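Local structure of glutathione S-transferase (Sphingobium chungbukense, 6M1T) at residues A135-L140 with S173-L178; Y157-L162 with A180-I185. The protein binds glutathione and, as a beta-class glutathione S-transferase, probably transfers it to electrophilic compounds during detoxification. All blocks are in the same frame, centred on the assembly; numbering follows the deposited sequence.

Contact 1 of 2, residues A135-L140 with S173-L178; sequences ALDKEL and SAYPNL
Asp137 meets the start of helix 176-186 with one carboxylate oxygen. Its OD1 accepts the backbone N-H of Leu178 at 3.1 Å, met nearly along the C-O bond, and that of Asn177 in a weak, bent bond (N-H...O 123°). Aspartate suits the place, being short, negative and able to take the N-H groups that a first helical turn cannot pair within itself; the helix dipole would probably stabilise its charge. With CG anti to the backbone N (chi1 -165°), the carboxylate lies against the backbone joining Tyr175 to Pro176, Pro176 CD lying 3.7 Å from Asp137 OD2. Asn177 returns the grip: its ND2 gives a nearly straight bond to Asp137 O at 3.0 Å, from above the carbonyl plane, and amide and carboxylate lie nearly parallel, one plane offset above the other. Beneath, Leu178 CD2 packs on Leu140 CD1 at 3.8 Å and on Leu136 CB, a leucine cluster that Leu158 and Leu162 of helix 153-162 extend inward. Tyr175, the N-cap residue, sets its CB against Asp137 OD1 and its ring on Lys130 and Leu133. This is a helix N-terminus held by a carboxylate from a distant helix, joining two helices of the all-helical GST C-terminal domain.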
# COMPACT_ATOMS: atom_id res chain seq x y z
N ALA A 135 10.75 6.62 14.14
CA ALA A 135 9.57 5.90 14.66
C ALA A 135 9.77 4.39 14.55
O ALA A 135 9.32 3.64 15.45
CB ALA A 135 8.31 6.31 13.94
N LEU A 136 10.33 3.93 13.43
CA LEU A 136 10.64 2.49 13.26
C LEU A 136 11.67 2.08 14.33
O LEU A 136 11.47 0.98 14.89
CB LEU A 136 11.15 2.25 11.84
CG LEU A 136 10.04 2.31 10.78
CD1 LEU A 136 10.64 2.50 9.40
CD2 LEU A 136 9.12 1.10 10.86
N ASP A 137 12.70 2.90 14.56
CA ASP A 137 13.73 2.64 15.59
C ASP A 137 13.08 2.39 16.98
O ASP A 137 13.43 1.37 17.59
CB ASP A 137 14.79 3.74 15.64
CG ASP A 137 16.00 3.28 16.44
OD1 ASP A 137 16.69 2.36 15.96
OD2 ASP A 137 16.21 3.80 17.53
N LYS A 138 12.16 3.24 17.45
CA LYS A 138 11.50 3.08 18.78
C LYS A 138 10.51 1.91 18.74
O LYS A 138 10.33 1.21 19.78
CB LYS A 138 10.76 4.37 19.20
CG LYS A 138 10.42 4.42 20.68
N GLU A 139 9.83 1.70 17.61
CA GLU A 139 8.87 0.57 17.52
C GLU A 139 9.62 -0.74 17.77
O GLU A 139 9.02 -1.64 18.41
CB GLU A 139 8.17 0.52 16.16
CG GLU A 139 6.88 -0.29 16.18
CD GLU A 139 6.22 -0.38 14.82
OE1 GLU A 139 6.37 0.59 14.04
OE2 GLU A 139 5.59 -1.41 14.54
N LEU A 140 10.83 -0.88 17.21
CA LEU A 140 11.62 -2.14 17.19
C LEU A 140 12.59 -2.18 18.39
O LEU A 140 13.31 -3.18 18.52
CB LEU A 140 12.35 -2.30 15.85
CG LEU A 140 11.43 -2.75 14.70
CD1 LEU A 140 12.08 -2.57 13.34
CD2 LEU A 140 10.99 -4.20 14.90
N SER A 173 23.70 4.96 11.81
CA SER A 173 24.18 4.97 13.23
C SER A 173 23.13 5.58 14.18
O SER A 173 23.00 5.08 15.33
CB SER A 173 25.51 5.68 13.38
OG SER A 173 26.55 4.79 13.04
N ALA A 174 22.40 6.61 13.76
CA ALA A 174 21.35 7.24 14.60
C ALA A 174 20.25 6.25 15.01
O ALA A 174 19.47 6.61 15.90
CB ALA A 174 20.78 8.44 13.89
N TYR A 175 20.14 5.07 14.40
CA TYR A 175 18.97 4.16 14.60
C TYR A 175 19.47 2.78 15.02
O TYR A 175 19.37 1.81 14.28
CB TYR A 175 18.11 4.15 13.32
CG TYR A 175 17.88 5.54 12.76
CD1 TYR A 175 17.01 6.42 13.40
CD2 TYR A 175 18.56 5.99 11.64
CE1 TYR A 175 16.79 7.70 12.91
CE2 TYR A 175 18.37 7.28 11.16
CZ TYR A 175 17.50 8.14 11.81
OH TYR A 175 17.26 9.42 11.35
N PRO A 176 20.02 2.62 16.25
CA PRO A 176 20.78 1.41 16.57
C PRO A 176 19.87 0.19 16.73
O PRO A 176 20.36 -0.88 16.57
CB PRO A 176 21.48 1.79 17.89
CG PRO A 176 20.50 2.72 18.56
CD PRO A 176 19.92 3.53 17.41
N ASN A 177 18.59 0.36 17.03
CA ASN A 177 17.61 -0.76 17.08
C ASN A 177 17.39 -1.26 15.64
O ASN A 177 17.32 -2.48 15.46
CB ASN A 177 16.30 -0.38 17.79
CG ASN A 177 16.57 0.29 19.12
OD1 ASN A 177 17.57 -0.03 19.77
ND2 ASN A 177 15.71 1.22 19.52
N LEU A 178 17.38 -0.36 14.65
CA LEU A 178 17.27 -0.76 13.22
C LEU A 178 18.54 -1.51 12.82
O LEU A 178 18.38 -2.61 12.33
CB LEU A 178 17.03 0.48 12.35
CG LEU A 178 15.71 1.20 12.63
CD1 LEU A 178 15.48 2.27 11.59
CD2 LEU A 178 14.52 0.26 12.65

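Contact 2 of 2, residues Y157-L162 with A180-I185; sequences YLFVML and AYCGRI. With CYS (cysteine), chain D.
The helical segments 157-162 and 180-185, of helices 153-162 and 176-186, cross at -113°, their axes 10.4 Å apart at closest, with the CA atoms of Phe159 and Cys182 nearest. Phe159 lays one face of its ring against Ile185, whose CG2 methyl sits 3.7 Å from the ring centroid and 18° off the normal, a CH-pi contact. The ring edge is turned to the other helix's backbone, Phe159 CE1 lying 3.5 Å from Cys182 O. Chi1 of 173° swings the ring away from its backbone N and across to that helix, where a flat aromatic can use face and edge together. Losing the ring, as with an alanine here, would probably leave Ile185 CG2 without the aromatic face it packs on and open a gap beside Cys182. Tyr181 presents its CD2-CE2 side to two leucines: Leu158 CD2 meets Tyr181 CE2 obliquely at 3.7 Å, while Leu162 CD1 comes to the ring edge. Its hydroxyl is hydrogen-bonded to Asp155, satisfying this buried ring's polar end. Cys182 SG rests 3.7 Å from Leu162 CB and obliquely beside the Phe159 ring, and is joined to SG of a bound cysteine at 2.1 Å. No hydrogen bond links the two segments; apolar packing holds the interface, and the mixed disulfide implies that the Cys182 thiol, though buried in this complex, could be reached by a small thiol.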
# COMPACT_ATOMS: atom_id res chain seq x y z
N TYR A 157 10.43 -7.16 3.97
CA TYR A 157 10.16 -5.92 3.20
C TYR A 157 10.83 -4.71 3.85
O TYR A 157 11.55 -3.96 3.17
CB TYR A 157 8.65 -5.79 3.14
CG TYR A 157 8.09 -4.85 2.11
CD1 TYR A 157 8.78 -4.48 0.96
CD2 TYR A 157 6.78 -4.45 2.25
CE1 TYR A 157 8.18 -3.64 0.02
CE2 TYR A 157 6.16 -3.65 1.31
CZ TYR A 157 6.86 -3.25 0.19
OH TYR A 157 6.22 -2.41 -0.69
N LEU A 158 10.71 -4.58 5.19
CA LEU A 158 11.34 -3.47 5.93
C LEU A 158 12.84 -3.58 5.77
O LEU A 158 13.47 -2.56 5.45
CB LEU A 158 10.95 -3.49 7.41
CG LEU A 158 11.62 -2.44 8.29
CD1 LEU A 158 11.40 -1.01 7.75
CD2 LEU A 158 11.12 -2.57 9.74
N PHE A 159 13.39 -4.79 5.99
CA PHE A 159 14.86 -5.03 5.89
C PHE A 159 15.39 -4.51 4.56
O PHE A 159 16.36 -3.79 4.52
CB PHE A 159 15.15 -6.52 5.97
CG PHE A 159 16.57 -6.88 5.71
CD1 PHE A 159 17.51 -6.73 6.72
CD2 PHE A 159 16.95 -7.47 4.51
CE1 PHE A 159 18.83 -7.13 6.53
CE2 PHE A 159 18.27 -7.87 4.32
CZ PHE A 159 19.21 -7.67 5.32
N VAL A 160 14.68 -4.81 3.45
CA VAL A 160 15.14 -4.37 2.11
C VAL A 160 15.22 -2.84 2.04
O VAL A 160 16.26 -2.32 1.63
CB VAL A 160 14.30 -4.97 0.97
CG1 VAL A 160 14.61 -4.30 -0.36
CG2 VAL A 160 14.50 -6.46 0.90
N MET A 161 14.19 -2.13 2.44
CA MET A 161 14.16 -0.65 2.43
C MET A 161 15.17 -0.04 3.43
O MET A 161 15.64 1.03 3.15
CB MET A 161 12.73 -0.18 2.71
CG MET A 161 11.74 -0.70 1.66
SD MET A 161 10.12 0.14 1.87
CE MET A 161 9.00 -1.22 1.67
N LEU A 162 15.52 -0.73 4.52
CA LEU A 162 16.56 -0.22 5.49
C LEU A 162 17.94 -0.31 4.86
O LEU A 162 18.83 0.43 5.28
CB LEU A 162 16.46 -1.01 6.80
CG LEU A 162 15.19 -0.75 7.61
CD1 LEU A 162 15.24 -1.56 8.91
CD2 LEU A 162 14.99 0.70 7.91
N ALA A 180 20.66 -3.32 14.71
CA ALA A 180 20.66 -4.69 15.30
C ALA A 180 19.67 -5.58 14.54
O ALA A 180 19.93 -6.79 14.34
CB ALA A 180 20.31 -4.60 16.76
N TYR A 181 18.49 -5.03 14.25
CA TYR A 181 17.39 -5.70 13.52
C TYR A 181 17.96 -6.20 12.19
O TYR A 181 17.74 -7.38 11.88
CB TYR A 181 16.21 -4.74 13.40
CG TYR A 181 15.03 -5.17 12.57
CD1 TYR A 181 14.08 -6.02 13.10
CD2 TYR A 181 14.86 -4.70 11.27
CE1 TYR A 181 12.98 -6.40 12.38
CE2 TYR A 181 13.73 -5.04 10.54
CZ TYR A 181 12.81 -5.90 11.09
OH TYR A 181 11.69 -6.26 10.41
N CYS A 182 18.70 -5.35 11.48
CA CYS A 182 19.24 -5.66 10.13
C CYS A 182 20.37 -6.68 10.30
O CYS A 182 20.38 -7.71 9.61
CB CYS A 182 19.81 -4.43 9.43
SG CYS A 182 18.53 -3.32 8.77
N GLY A 183 21.23 -6.41 11.28
CA GLY A 183 22.19 -7.40 11.82
C GLY A 183 21.65 -8.80 11.95
O GLY A 183 22.26 -9.71 11.35
N ARG A 184 20.58 -9.01 12.72
CA ARG A 184 19.99 -10.35 12.94
C ARG A 184 19.47 -10.88 11.60
O ARG A 184 19.72 -12.05 11.27
CB ARG A 184 18.88 -10.30 13.99
CG ARG A 184 19.38 -9.92 15.38
CD ARG A 184 18.33 -10.02 16.47
NE ARG A 184 17.05 -9.39 16.18
CZ ARG A 184 16.74 -8.11 16.41
NH1 ARG A 184 17.63 -7.28 16.91
NH2 ARG A 184 15.53 -7.66 16.12
N ILE A 185 18.75 -10.07 10.83
CA ILE A 185 18.08 -10.62 9.61
C ILE A 185 19.14 -11.04 8.58
O ILE A 185 18.97 -12.06 7.97
CB ILE A 185 17.04 -9.62 9.08
CG1 ILE A 185 15.87 -9.57 10.07
CG2 ILE A 185 16.61 -10.01 7.66
CD1 ILE A 185 14.88 -8.43 9.84
N CYS D . 23.14 -1.19 7.17
CA CYS D . 22.21 -1.32 8.34
C CYS D . 22.64 -2.50 9.22
O CYS D . 22.99 -3.56 8.65
CB CYS D . 20.77 -1.46 7.85
SG CYS D . 19.51 -1.54 9.15

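The two contacts lie 11 Å apart between centres, on the same side of the chain's centre and within the C-terminal GST domain. They share helix 176-186: contact 1 uses its first turn and contact 2 the turns that follow, while helices 119-139 and 153-162, consecutive in the chain, supply the other partners. Their segments alternate along the sequence, so helix 176-186 folds back on both earlier helices. Leu140 touches both Leu158 and Tyr181, and Leu178 meets Leu162, making one continuous apolar core. That core flanks the bound cysteine, touched by Leu178, whereas Tyr157, on helix 153-162, touches glutathione.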